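Local coordinates for protein flap endonuclease 1 (PDB 3ORY) that probably acts as a structure-specific nuclease of the XPG family, cutting single-stranded 5' flaps from branched DNA, at residues A[289-292]-A[293-297]; A[240-243]-A[244-247]; A[263-266]-A[267-271]; A[164-167]-A[168-171]; A[104-107]-A[108-112]. One frame throughout, in Å; residues are numbered along the deposited sequence.

Contact 1: residues A[289-292]-A[293-297]. With PO4 (phosphate ion), chain D.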
loop_
_atom_site.group_PDB
_atom_site.type_symbol
_atom_site.label_atom_id
_atom_site.label_comp_id
_atom_site.label_asym_id
_atom_site.label_seq_id
_atom_site.Cartn_x
_atom_site.Cartn_y
_atom_site.Cartn_z
ATOM N N ASP A 289 -23.516 -10.583 2.728
ATOM C CA ASP A 289 -24.057 -10.816 1.379
ATOM C C ASP A 289 -22.888 -11.003 0.414
ATOM O O ASP A 289 -22.497 -10.072 -0.292
ATOM C CB ASP A 289 -24.957 -9.651 0.941
ATOM C CG ASP A 289 -25.757 -9.953 -0.319
ATOM O OD1 ASP A 289 -25.421 -10.893 -1.073
ATOM O OD2 ASP A 289 -26.736 -9.225 -0.571
ATOM N N VAL A 290 -22.332 -12.213 0.391
ATOM C CA VAL A 290 -21.086 -12.469 -0.344
ATOM C C VAL A 290 -21.249 -12.331 -1.853
ATOM O O VAL A 290 -20.303 -11.973 -2.534
ATOM C CB VAL A 290 -20.455 -13.853 0.006
ATOM C CG1 VAL A 290 -20.105 -13.922 1.504
ATOM C CG2 VAL A 290 -21.372 -15.011 -0.404
ATOM N N ILE A 291 -22.447 -12.609 -2.368
ATOM C CA ILE A 291 -22.687 -12.477 -3.809
ATOM C C ILE A 291 -22.690 -11.004 -4.228
ATOM O O ILE A 291 -22.080 -10.635 -5.238
ATOM C CB ILE A 291 -23.984 -13.198 -4.284
ATOM C CG1 ILE A 291 -23.864 -14.715 -4.052
ATOM C CG2 ILE A 291 -24.237 -12.909 -5.778
ATOM C CD1 ILE A 291 -25.129 -15.541 -4.396
ATOM N N ALA A 292 -23.357 -10.167 -3.448
ATOM C CA ALA A 292 -23.370 -8.730 -3.727
ATOM C C ALA A 292 -21.967 -8.116 -3.653
ATOM O O ALA A 292 -21.619 -7.246 -4.457
ATOM C CB ALA A 292 -24.337 -8.002 -2.770
ATOM N N ILE A 293 -21.163 -8.570 -2.692
ATOM C CA ILE A 293 -19.788 -8.080 -2.551
ATOM C C ILE A 293 -18.957 -8.479 -3.775
ATOM O O ILE A 293 -18.237 -7.656 -4.330
ATOM C CB ILE A 293 -19.100 -8.580 -1.257
ATOM C CG1 ILE A 293 -19.841 -8.063 -0.023
ATOM C CG2 ILE A 293 -17.655 -8.105 -1.212
ATOM C CD1 ILE A 293 -19.411 -8.736 1.302
ATOM N N LYS A 294 -19.065 -9.737 -4.193
ATOM C CA LYS A 294 -18.402 -10.199 -5.413
ATOM C C LYS A 294 -18.794 -9.355 -6.630
ATOM O O LYS A 294 -17.926 -8.852 -7.367
ATOM C CB LYS A 294 -18.734 -11.683 -5.676
ATOM C CG LYS A 294 -18.094 -12.226 -6.970
ATOM C CD LYS A 294 -18.423 -13.706 -7.217
ATOM C CE LYS A 294 -19.883 -13.893 -7.666
ATOM N NZ LYS A 294 -20.218 -15.331 -7.986
ATOM N N LYS A 295 -20.099 -9.187 -6.841
ATOM C CA LYS A 295 -20.580 -8.400 -7.989
ATOM C C LYS A 295 -20.106 -6.956 -7.939
ATOM O O LYS A 295 -19.882 -6.331 -8.991
ATOM C CB LYS A 295 -22.107 -8.465 -8.121
ATOM C CG LYS A 295 -22.631 -9.870 -8.448
ATOM C CD LYS A 295 -24.157 -9.856 -8.640
ATOM C CE LYS A 295 -24.691 -11.242 -9.021
ATOM N NZ LYS A 295 -23.976 -11.799 -10.205
ATOM N N TYR A 296 -19.970 -6.412 -6.726
ATOM C CA TYR A 296 -19.414 -5.068 -6.582
ATOM C C TYR A 296 -17.943 -5.036 -7.020
ATOM O O TYR A 296 -17.536 -4.166 -7.794
ATOM C CB TYR A 296 -19.557 -4.509 -5.152
ATOM C CG TYR A 296 -18.906 -3.158 -5.078
ATOM C CD1 TYR A 296 -19.557 -2.033 -5.579
ATOM C CD2 TYR A 296 -17.598 -3.012 -4.593
ATOM C CE1 TYR A 296 -18.947 -0.783 -5.559
ATOM C CE2 TYR A 296 -16.979 -1.768 -4.585
ATOM C CZ TYR A 296 -17.665 -0.657 -5.063
ATOM O OH TYR A 296 -17.065 0.593 -5.080
ATOM N N PHE A 297 -17.147 -5.987 -6.529
ATOM C CA PHE A 297 -15.742 -6.084 -6.960
ATOM C C PHE A 297 -15.607 -6.191 -8.479
ATOM O O PHE A 297 -14.676 -5.634 -9.063
ATOM C CB PHE A 297 -15.022 -7.246 -6.261
ATOM C CG PHE A 297 -14.384 -6.852 -4.937
ATOM C CD1 PHE A 297 -13.008 -6.662 -4.846
ATOM C CD2 PHE A 297 -15.159 -6.649 -3.802
ATOM C CE1 PHE A 297 -12.402 -6.276 -3.637
ATOM C CE2 PHE A 297 -14.565 -6.269 -2.571
ATOM C CZ PHE A 297 -13.179 -6.087 -2.501
HETATM P P PO4 D . -20.374 -17.383 -4.998
HETATM O O1 PO4 D . -20.532 -16.694 -3.660
HETATM O O2 PO4 D . -21.569 -17.077 -5.856
HETATM O O3 PO4 D . -19.143 -16.889 -5.694
HETATM O O4 PO4 D . -20.260 -18.860 -4.716
#
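Lys294 and Ile291, from successive turns of helix 290-298, close on one phosphate ion, probably taken up from the crystallisation liquor. Lys294 NZ divides its bonding between two oxygens of that ion, O3 at 3.0 Å and O2 at 3.1 Å, while Ile291 CG1 lies 3.8 Å from phosphate O2 and gives the anion an apolar flank. The lysine runs straight from the backbone, with CG opposite the backbone N (chi1 179°), and its one bend at chi3 turns the ammonium group to the ion. NZ also forms a salt bridge with Glu238, and the backbone N atoms of Ile274 and Glu275 hold the phosphate too. Beside Lys294, the aliphatic part of Lys295 runs alongside Ile291, CE meeting Ile291 CG2 at 3.7 Å. The backbone underneath is regular helix, with Lys294 N bonded to Val290 O at 3.0 Å. At the helix start Asp289 is the N-cap: its OD1 accepts from Ala292 N at 3.2 Å, approached from well above the carboxylate plane (63° out of it). Val290 packs on Ile245 of helix 237-247, and Ile293 on Tyr251. A methionine in place of Lys294 would probably leave Glu238 without its charge partner and the phosphate without two of its bonds. One ammonium group and two backbone N-H groups thus offset an anion that lies among acidic side chains, and the lysine's charge is probably shared between the ion and Glu238.

Contact 2: residues A[240-243]-A[244-247]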
loop_
_atom_site.group_PDB
_atom_site.type_symbol
_atom_site.label_atom_id
_atom_site.label_comp_id
_atom_site.label_asym_id
_atom_site.label_seq_id
_atom_site.Cartn_x
_atom_site.Cartn_y
_atom_site.Cartn_z
ATOM N N LEU A 240 -10.994 -15.560 -7.537
ATOM C CA LEU A 240 -10.015 -14.693 -6.857
ATOM C C LEU A 240 -10.702 -13.701 -5.912
ATOM O O LEU A 240 -10.270 -13.497 -4.764
ATOM C CB LEU A 240 -9.156 -13.922 -7.872
ATOM C CG LEU A 240 -8.011 -13.088 -7.265
ATOM C CD1 LEU A 240 -6.939 -14.013 -6.637
ATOM C CD2 LEU A 240 -7.369 -12.147 -8.266
ATOM N N ILE A 241 -11.760 -13.068 -6.408
ATOM C CA ILE A 241 -12.555 -12.168 -5.579
ATOM C C ILE A 241 -13.093 -12.920 -4.351
ATOM O O ILE A 241 -13.038 -12.414 -3.230
ATOM C CB ILE A 241 -13.699 -11.523 -6.395
ATOM C CG1 ILE A 241 -13.115 -10.533 -7.409
ATOM C CG2 ILE A 241 -14.706 -10.831 -5.463
ATOM C CD1 ILE A 241 -14.131 -10.037 -8.473
ATOM N N ASP A 242 -13.589 -14.135 -4.561
ATOM C CA ASP A 242 -14.133 -14.917 -3.461
ATOM C C ASP A 242 -13.067 -15.226 -2.402
ATOM O O ASP A 242 -13.363 -15.226 -1.203
ATOM C CB ASP A 242 -14.797 -16.205 -3.970
ATOM C CG ASP A 242 -16.246 -15.977 -4.426
ATOM O OD1 ASP A 242 -16.770 -14.855 -4.274
ATOM O OD2 ASP A 242 -16.872 -16.915 -4.943
ATOM N N ILE A 243 -11.834 -15.476 -2.843
ATOM C CA ILE A 243 -10.728 -15.659 -1.907
ATOM C C ILE A 243 -10.602 -14.420 -1.017
ATOM O O ILE A 243 -10.501 -14.539 0.216
ATOM C CB ILE A 243 -9.388 -15.990 -2.610
ATOM C CG1 ILE A 243 -9.457 -17.380 -3.259
ATOM C CG2 ILE A 243 -8.233 -15.969 -1.597
ATOM C CD1 ILE A 243 -8.334 -17.648 -4.263
ATOM N N GLY A 244 -10.667 -13.241 -1.636
ATOM C CA GLY A 244 -10.592 -11.981 -0.889
ATOM C C GLY A 244 -11.706 -11.821 0.131
ATOM O O GLY A 244 -11.469 -11.333 1.254
ATOM N N ILE A 245 -12.919 -12.208 -0.263
ATOM C CA ILE A 245 -14.097 -12.127 0.604
ATOM C C ILE A 245 -13.940 -13.045 1.827
ATOM O O ILE A 245 -14.322 -12.675 2.950
ATOM C CB ILE A 245 -15.399 -12.426 -0.188
ATOM C CG1 ILE A 245 -15.683 -11.297 -1.194
ATOM C CG2 ILE A 245 -16.587 -12.619 0.756
ATOM C CD1 ILE A 245 -16.774 -11.596 -2.235
ATOM N N LEU A 246 -13.364 -14.226 1.614
ATOM C CA LEU A 246 -13.121 -15.150 2.728
ATOM C C LEU A 246 -12.109 -14.572 3.705
ATOM O O LEU A 246 -12.201 -14.791 4.922
ATOM C CB LEU A 246 -12.655 -16.515 2.220
ATOM C CG LEU A 246 -13.717 -17.340 1.490
ATOM C CD1 LEU A 246 -13.146 -18.692 1.083
ATOM C CD2 LEU A 246 -14.932 -17.530 2.376
ATOM N N LEU A 247 -11.151 -13.830 3.165
ATOM C CA LEU A 247 -10.129 -13.192 3.988
ATOM C C LEU A 247 -10.642 -11.919 4.680
ATOM O O LEU A 247 -10.229 -11.605 5.807
ATOM C CB LEU A 247 -8.873 -12.915 3.153
ATOM C CG LEU A 247 -8.193 -14.152 2.546
ATOM C CD1 LEU A 247 -6.949 -13.719 1.763
ATOM C CD2 LEU A 247 -7.820 -15.165 3.632
#
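Ile241 and Ile245 meet one turn apart on helix 237-247, which probably forms the first helix of the helix-two-turn-helix motif known from flap endonucleases. Their side chains run askew to each other, and the touching atoms are the CG2 branch of Ile241 and the CD1 end of Ile245, 3.9 Å apart. Ile241 sets CG1 opposite its carbonyl carbon (chi1 -70°), which leaves CG2 as the branch facing the next turn, while its CD1 leads off to Phe297. Asp242 also comes up to Ile245: the two side chains lie next to each other and point the same way, with OD1 3.8 Å from Ile245 CD1. The isoleucine end therefore sits against both a methyl group and a carboxylate oxygen. On a different face, Ile243 CG2 and Leu247 CD1 make a looser apolar pair at 4.2 Å. Between these faces Gly244 carries only hydrogen; a side-chain carbon there would come tight against Ile241 O. The helix is clad on several sides, Ile245 packing on Ile293 of helix 290-298, Leu246 on Phe256 and Leu240 on helix 226-233. Four backbone bonds join the two halves, among them Leu246 N to Asp242 O at 3.0 Å, and near the helix end Ile245 O receives Asn252 ND2 from the following loop. Ile245 N gives its hydrogen to Ile241 O at 3.0 Å within the carbonyl plane, and the same oxygen has Ile245 CG1 resting on it at 3.5 Å.

Contact 3: residues A[263-266]-A[267-271]. With PO4 (phosphate ion), chain C.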
loop_
_atom_site.group_PDB
_atom_site.type_symbol
_atom_site.label_atom_id
_atom_site.label_comp_id
_atom_site.label_asym_id
_atom_site.label_seq_id
_atom_site.Cartn_x
_atom_site.Cartn_y
_atom_site.Cartn_z
ATOM N N LYS A 263 -5.836 -21.709 2.696
ATOM C CA LYS A 263 -7.087 -22.416 2.949
ATOM C C LYS A 263 -8.223 -21.852 2.105
ATOM O O LYS A 263 -8.993 -22.615 1.517
ATOM C CB LYS A 263 -7.453 -22.371 4.435
ATOM C CG LYS A 263 -8.747 -23.124 4.812
ATOM C CD LYS A 263 -8.673 -24.642 4.573
ATOM C CE LYS A 263 -9.549 -25.387 5.588
ATOM N NZ LYS A 263 -9.671 -26.858 5.318
ATOM N N ALA A 264 -8.313 -20.521 2.047
ATOM C CA ALA A 264 -9.311 -19.850 1.215
ATOM C C ALA A 264 -9.185 -20.310 -0.239
ATOM O O ALA A 264 -10.183 -20.599 -0.876
ATOM C CB ALA A 264 -9.181 -18.318 1.323
ATOM N N LEU A 265 -7.957 -20.398 -0.749
ATOM C CA LEU A 265 -7.721 -20.818 -2.136
ATOM C C LEU A 265 -8.171 -22.261 -2.356
ATOM O O LEU A 265 -8.797 -22.593 -3.369
ATOM C CB LEU A 265 -6.241 -20.671 -2.504
ATOM C CG LEU A 265 -5.792 -21.343 -3.812
ATOM C CD1 LEU A 265 -6.388 -20.645 -5.048
ATOM C CD2 LEU A 265 -4.268 -21.410 -3.899
ATOM N N GLN A 266 -7.843 -23.109 -1.385
ATOM C CA GLN A 266 -8.215 -24.516 -1.418
ATOM C C GLN A 266 -9.738 -24.655 -1.438
ATOM O O GLN A 266 -10.284 -25.399 -2.251
ATOM C CB GLN A 266 -7.608 -25.232 -0.203
ATOM C CG GLN A 266 -7.074 -26.617 -0.477
ATOM C CD GLN A 266 -6.348 -27.192 0.732
ATOM O OE1 GLN A 266 -6.643 -26.836 1.871
ATOM N NE2 GLN A 266 -5.396 -28.085 0.486
ATOM N N LEU A 267 -10.423 -23.905 -0.569
ATOM C CA LEU A 267 -11.881 -23.992 -0.445
ATOM C C LEU A 267 -12.659 -23.540 -1.681
ATOM O O LEU A 267 -13.618 -24.199 -2.112
ATOM C CB LEU A 267 -12.377 -23.214 0.776
ATOM C CG LEU A 267 -12.006 -23.753 2.162
ATOM C CD1 LEU A 267 -12.525 -22.821 3.263
ATOM C CD2 LEU A 267 -12.514 -25.189 2.369
ATOM N N VAL A 268 -12.263 -22.397 -2.228
ATOM C CA VAL A 268 -12.926 -21.849 -3.404
ATOM C C VAL A 268 -12.765 -22.804 -4.591
ATOM O O VAL A 268 -13.709 -23.018 -5.347
ATOM C CB VAL A 268 -12.410 -20.430 -3.727
ATOM C CG1 VAL A 268 -12.858 -19.998 -5.105
ATOM C CG2 VAL A 268 -12.920 -19.433 -2.666
ATOM N N LYS A 269 -11.581 -23.398 -4.732
ATOM C CA LYS A 269 -11.359 -24.382 -5.793
ATOM C C LYS A 269 -12.168 -25.674 -5.600
ATOM O O LYS A 269 -12.710 -26.213 -6.559
ATOM C CB LYS A 269 -9.868 -24.676 -5.971
ATOM C CG LYS A 269 -9.106 -23.499 -6.593
ATOM C CD LYS A 269 -7.606 -23.741 -6.644
ATOM C CE LYS A 269 -7.192 -24.510 -7.890
ATOM N NZ LYS A 269 -5.700 -24.592 -7.935
ATOM N N ALA A 270 -12.294 -26.131 -4.355
ATOM C CA ALA A 270 -12.974 -27.392 -4.065
ATOM C C ALA A 270 -14.484 -27.297 -4.255
ATOM O O ALA A 270 -15.138 -28.270 -4.648
ATOM C CB ALA A 270 -12.635 -27.857 -2.647
ATOM N N TYR A 271 -15.036 -26.119 -3.998
ATOM C CA TYR A 271 -16.474 -25.919 -4.046
ATOM C C TYR A 271 -16.961 -24.982 -5.150
ATOM O O TYR A 271 -18.162 -24.687 -5.242
ATOM C CB TYR A 271 -16.962 -25.469 -2.667
ATOM C CG TYR A 271 -16.688 -26.538 -1.644
ATOM C CD1 TYR A 271 -17.511 -27.662 -1.558
ATOM C CD2 TYR A 271 -15.580 -26.461 -0.808
ATOM C CE1 TYR A 271 -17.249 -28.674 -0.643
ATOM C CE2 TYR A 271 -15.308 -27.459 0.113
ATOM C CZ TYR A 271 -16.149 -28.568 0.187
ATOM O OH TYR A 271 -15.891 -29.564 1.100
HETATM P P PO4 C . -2.694 -19.920 5.425
HETATM O O1 PO4 C . -2.865 -18.937 6.561
HETATM O O2 PO4 C . -3.999 -20.666 5.207
HETATM O O3 PO4 C . -2.271 -19.188 4.173
HETATM O O4 PO4 C . -1.609 -20.913 5.776
#
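Lys263 O accepts from Leu267 N at 2.8 Å, the shortest backbone bond joining the two halves of this turn, with the donor nearly along the C=O axis and an N-H...O angle of 159°. Leu267 CG settles against the same oxygen at 3.3 Å, which shields the bond on that flank. Farther along the side chain, the leucine's CD1 reaches Lys263 CG at 4.1 Å, the two side chains running askew. The other side of the helix carries a closer pair: Leu265 and Lys269 lie next to each other and point the same way, CD1 of the leucine 3.7 Å from CD of the lysine. Leu265 starts with CG opposite its backbone N (chi1 168°), and that turn brings its end back toward the aliphatic stem of Lys269. The stem is apolar packing; its NZ goes on to bond Leu233 O, so the charged end is held by a neighbouring backbone carbonyl. Val268, with CG2 3.5 Å from Ala264 O, turns to Leu246 and Asn239 of helix 237-247, and Ala264 and Leu265 press on Ile243 of the same helix. Lys263 N, in the first turn of helix 261-271, bonds instead to O2 of a phosphate ion at 3.3 Å, probably from the crystallisation liquor, and Lys262 N holds the ion as well. Backbone N-H groups at a helix start, paired with an anion and followed by packing on helix 237-247, are consistent with the second helix of a helix-two-turn-helix motif, the element with which flap endonucleases are thought to hold the backbone of duplex DNA.

Contact 4: residues A[164-167]-A[168-171]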
loop_
_atom_site.group_PDB
_atom_site.type_symbol
_atom_site.label_atom_id
_atom_site.label_comp_id
_atom_site.label_asym_id
_atom_site.label_seq_id
_atom_site.Cartn_x
_atom_site.Cartn_y
_atom_site.Cartn_z
ATOM N N PRO A 164 -13.852 8.048 -6.507
ATOM C CA PRO A 164 -15.185 8.159 -5.906
ATOM C C PRO A 164 -15.360 7.238 -4.693
ATOM O O PRO A 164 -16.093 7.583 -3.757
ATOM C CB PRO A 164 -16.128 7.732 -7.043
ATOM C CG PRO A 164 -15.302 6.901 -7.955
ATOM C CD PRO A 164 -13.917 7.526 -7.887
ATOM N N ALA A 165 -14.710 6.076 -4.721
ATOM C CA ALA A 165 -14.829 5.081 -3.658
ATOM C C ALA A 165 -13.460 4.478 -3.370
ATOM O O ALA A 165 -12.528 5.226 -3.102
ATOM C CB ALA A 165 -15.882 3.996 -4.044
ATOM N N GLU A 166 -13.311 3.150 -3.447
ATOM C CA GLU A 166 -12.024 2.512 -3.124
ATOM C C GLU A 166 -10.875 3.019 -4.007
ATOM O O GLU A 166 -10.985 3.014 -5.242
ATOM C CB GLU A 166 -12.093 0.979 -3.249
ATOM C CG GLU A 166 -13.022 0.292 -2.238
ATOM C CD GLU A 166 -14.458 0.183 -2.746
ATOM O OE1 GLU A 166 -14.785 0.799 -3.789
ATOM O OE2 GLU A 166 -15.254 -0.542 -2.116
ATOM N N GLY A 167 -9.793 3.468 -3.360
ATOM C CA GLY A 167 -8.576 3.898 -4.043
ATOM C C GLY A 167 -8.013 2.785 -4.907
ATOM O O GLY A 167 -7.607 3.021 -6.058
ATOM N N GLU A 168 -8.000 1.569 -4.361
ATOM C CA GLU A 168 -7.471 0.395 -5.078
ATOM C C GLU A 168 -8.266 0.069 -6.340
ATOM O O GLU A 168 -7.688 -0.367 -7.343
ATOM C CB GLU A 168 -7.424 -0.836 -4.157
ATOM C CG GLU A 168 -6.504 -0.671 -2.928
ATOM C CD GLU A 168 -5.002 -0.817 -3.254
ATOM O OE1 GLU A 168 -4.641 -1.118 -4.414
ATOM O OE2 GLU A 168 -4.176 -0.614 -2.335
ATOM N N ALA A 169 -9.585 0.272 -6.282
ATOM C CA ALA A 169 -10.475 0.069 -7.446
ATOM C C ALA A 169 -10.225 1.085 -8.557
ATOM O O ALA A 169 -10.209 0.736 -9.737
ATOM C CB ALA A 169 -11.951 0.150 -6.999
ATOM N N GLN A 170 -10.084 2.354 -8.170
ATOM C CA GLN A 170 -9.756 3.415 -9.121
ATOM C C GLN A 170 -8.382 3.201 -9.744
ATOM O O GLN A 170 -8.211 3.419 -10.949
ATOM C CB GLN A 170 -9.833 4.804 -8.468
ATOM C CG GLN A 170 -9.621 5.971 -9.452
ATOM C CD GLN A 170 -10.719 6.074 -10.496
ATOM O OE1 GLN A 170 -11.888 5.807 -10.210
ATOM N NE2 GLN A 170 -10.348 6.470 -11.715
ATOM N N ALA A 171 -7.413 2.771 -8.934
ATOM C CA ALA A 171 -6.079 2.418 -9.449
ATOM C C ALA A 171 -6.194 1.346 -10.537
ATOM O O ALA A 171 -5.664 1.520 -11.639
ATOM C CB ALA A 171 -5.151 1.940 -8.311
#
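Glu166, with psi 127°, ends the loop and Gly167 enters helical angles, so that Glu166 is the N-cap of helix 167-176; its O accepts from Gln170 N at 3.1 Å, and Gly167 O accepts from Ala171 N at 2.9 Å. Next to this first turn, Glu166 CB meets Ala169 CB at 3.8 Å. The carboxylate of Glu166 turns away from the helix end, OE2 bonding to Tyr251 OH and OE1 to Tyr296 OH. Gly167 N is instead bonded to Asp94 OD1. The helix follows strand 160-162 of the central sheet, and Glu168, bonded by OE2 to Ser185 OG, comes close to the like-charged Asp41 and Asp187; such an acidic cluster at strand ends is consistent with the metal-dependent active site of the FEN family. Gln170 bends at chi2 (65°) and comes back toward the loop, whereas the end of Glu168 leads away. It crosses Pro164 at about a right angle, Gln170 OE1 standing 3.5 Å from CD of the proline ring, and the same OE1 accepts from Thr303 N. Ala171 CB rests 3.5 Å from Gly167 O, beside Val92 of strand 88-93.

Contact 5: residues A[104-107]-A[108-112]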
loop_
_atom_site.group_PDB
_atom_site.type_symbol
_atom_site.label_atom_id
_atom_site.label_comp_id
_atom_site.label_asym_id
_atom_site.label_seq_id
_atom_site.Cartn_x
_atom_site.Cartn_y
_atom_site.Cartn_z
ATOM N N GLU A 104 -8.986 -1.436 6.678
ATOM C CA GLU A 104 -7.733 -0.866 7.190
ATOM C C GLU A 104 -7.759 -0.799 8.707
ATOM O O GLU A 104 -6.749 -1.045 9.360
ATOM C CB GLU A 104 -7.468 0.541 6.640
ATOM C CG GLU A 104 -7.069 0.585 5.181
ATOM C CD GLU A 104 -6.927 2.016 4.665
ATOM O OE1 GLU A 104 -7.203 2.989 5.420
ATOM O OE2 GLU A 104 -6.549 2.167 3.495
ATOM N N ILE A 105 -8.914 -0.451 9.268
ATOM C CA ILE A 105 -9.023 -0.313 10.728
ATOM C C ILE A 105 -8.937 -1.681 11.402
ATOM O O ILE A 105 -8.286 -1.830 12.441
ATOM C CB ILE A 105 -10.308 0.427 11.134
ATOM C CG1 ILE A 105 -10.195 1.910 10.746
ATOM C CG2 ILE A 105 -10.593 0.255 12.647
ATOM C CD1 ILE A 105 -11.521 2.584 10.616
ATOM N N GLU A 106 -9.599 -2.674 10.809
ATOM C CA GLU A 106 -9.534 -4.043 11.311
ATOM C C GLU A 106 -8.106 -4.609 11.221
ATOM O O GLU A 106 -7.652 -5.318 12.137
ATOM C CB GLU A 106 -10.523 -4.945 10.558
ATOM C CG GLU A 106 -10.565 -6.403 11.063
ATOM C CD GLU A 106 -9.489 -7.289 10.447
ATOM O OE1 GLU A 106 -8.881 -6.894 9.431
ATOM O OE2 GLU A 106 -9.252 -8.402 10.968
ATOM N N ARG A 107 -7.415 -4.309 10.114
ATOM C CA ARG A 107 -6.028 -4.741 9.929
ATOM C C ARG A 107 -5.129 -4.123 10.991
ATOM O O ARG A 107 -4.343 -4.823 11.624
ATOM C CB ARG A 107 -5.496 -4.394 8.529
ATOM C CG ARG A 107 -6.118 -5.211 7.394
ATOM C CD ARG A 107 -6.534 -6.574 7.902
ATOM N NE ARG A 107 -5.460 -7.537 7.869
ATOM C CZ ARG A 107 -5.503 -8.739 8.431
ATOM N NH1 ARG A 107 -6.568 -9.144 9.125
ATOM N NH2 ARG A 107 -4.456 -9.537 8.310
ATOM N N ARG A 108 -5.255 -2.814 11.190
ATOM C CA ARG A 108 -4.486 -2.126 12.237
ATOM C C ARG A 108 -4.705 -2.752 13.625
ATOM O O ARG A 108 -3.741 -3.048 14.338
ATOM C CB ARG A 108 -4.811 -0.625 12.255
ATOM C CG ARG A 108 -3.968 0.147 13.238
ATOM C CD ARG A 108 -4.343 1.615 13.325
ATOM N NE ARG A 108 -3.723 2.195 14.521
ATOM C CZ ARG A 108 -4.269 2.184 15.740
ATOM N NH1 ARG A 108 -5.469 1.634 15.939
ATOM N NH2 ARG A 108 -3.616 2.730 16.765
ATOM N N LYS A 109 -5.969 -2.956 13.995
ATOM C CA LYS A 109 -6.308 -3.589 15.271
ATOM C C LYS A 109 -5.660 -4.978 15.410
ATOM O O LYS A 109 -5.089 -5.285 16.458
ATOM C CB LYS A 109 -7.826 -3.649 15.473
ATOM C CG LYS A 109 -8.281 -4.314 16.788
ATOM C CD LYS A 109 -9.297 -3.435 17.538
ATOM C CE LYS A 109 -9.934 -4.163 18.736
ATOM N NZ LYS A 109 -11.032 -5.084 18.296
ATOM N N ALA A 110 -5.717 -5.788 14.352
ATOM C CA ALA A 110 -5.102 -7.126 14.371
ATOM C C ALA A 110 -3.582 -7.088 14.561
ATOM O O ALA A 110 -3.035 -7.874 15.339
ATOM C CB ALA A 110 -5.465 -7.920 13.114
ATOM N N VAL A 111 -2.909 -6.183 13.848
ATOM C CA VAL A 111 -1.456 -6.008 13.985
ATOM C C VAL A 111 -1.085 -5.624 15.426
ATOM O O VAL A 111 -0.187 -6.230 16.021
ATOM C CB VAL A 111 -0.894 -4.982 12.952
ATOM C CG1 VAL A 111 0.441 -4.400 13.397
ATOM C CG2 VAL A 111 -0.745 -5.638 11.592
ATOM N N LYS A 112 -1.805 -4.649 15.981
ATOM C CA LYS A 112 -1.591 -4.181 17.363
ATOM C C LYS A 112 -1.761 -5.273 18.415
ATOM O O LYS A 112 -0.958 -5.363 19.350
ATOM C CB LYS A 112 -2.548 -3.036 17.693
ATOM C CG LYS A 112 -2.171 -1.703 17.098
ATOM C CD LYS A 112 -3.298 -0.686 17.271
ATOM C CE LYS A 112 -3.783 -0.563 18.709
ATOM N NZ LYS A 112 -2.759 0.032 19.628
#
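Arg107 sends CG opposite its carbonyl carbon (chi1 -70°), then bends at chi2 and chi3, which sets its guanidinium beside Glu106; NH1 is 4.3 Å from Ala110 CB, which meets the group obliquely. Glu106 starts the other way, with CG opposite its backbone N (chi1 -178°), and a bend at chi2 swings the carboxylate to the same spot. There Arg107 NH1 forms a salt bridge with Glu106 OE1 at 3.2 Å, nearly straight at 170°, using the oxygen's syn lone pair with OE1 in the guanidinium plane; a weak bond from NH1 to OE2 accompanies it. Arg107 NH2 makes another salt bridge with Asp10, so two acids hold the flat group. In the backbone, Ala110 N is bonded to Glu106 O and Val111 N to Arg107 O, both at 3.0 Å. Arg108, extended from CG to NE, bonds through NH2 to Ser138 O, and the CD of Lys112 lies over one face of its guanidinium, 3.2 Å above the plane and offset toward the rim. Glu104 packs on Tyr43 and Tyr47 of helix 42-52. Such a run of arginines and lysines on helix 102-125 resembles the arch helix that stands over the active site of flap endonucleases.

Contacts 2 and 4 are buried, contacts 1 and 3 partly so, and contact 5 lies at the surface. Contacts 1, 2 and 3 form one cluster: helix 237-247 of contact 2 is packed by helix 290-298 on one side and by helix 261-271 on another, while contacts 1 and 3 do not touch. Apolar side chains meet along those interfaces; one phosphate ion lies beside Lys294 in contact 1, another meets the first turn of helix 261-271 in contact 3. Contacts 1 and 4 touch through a probable hydrogen bond. Contact 5 touches none of the others, its nearest atoms about 6 Å from contact 2 and about 7 Å from contact 4, and relies on ion pairs where contact 2 relies on methyl groups.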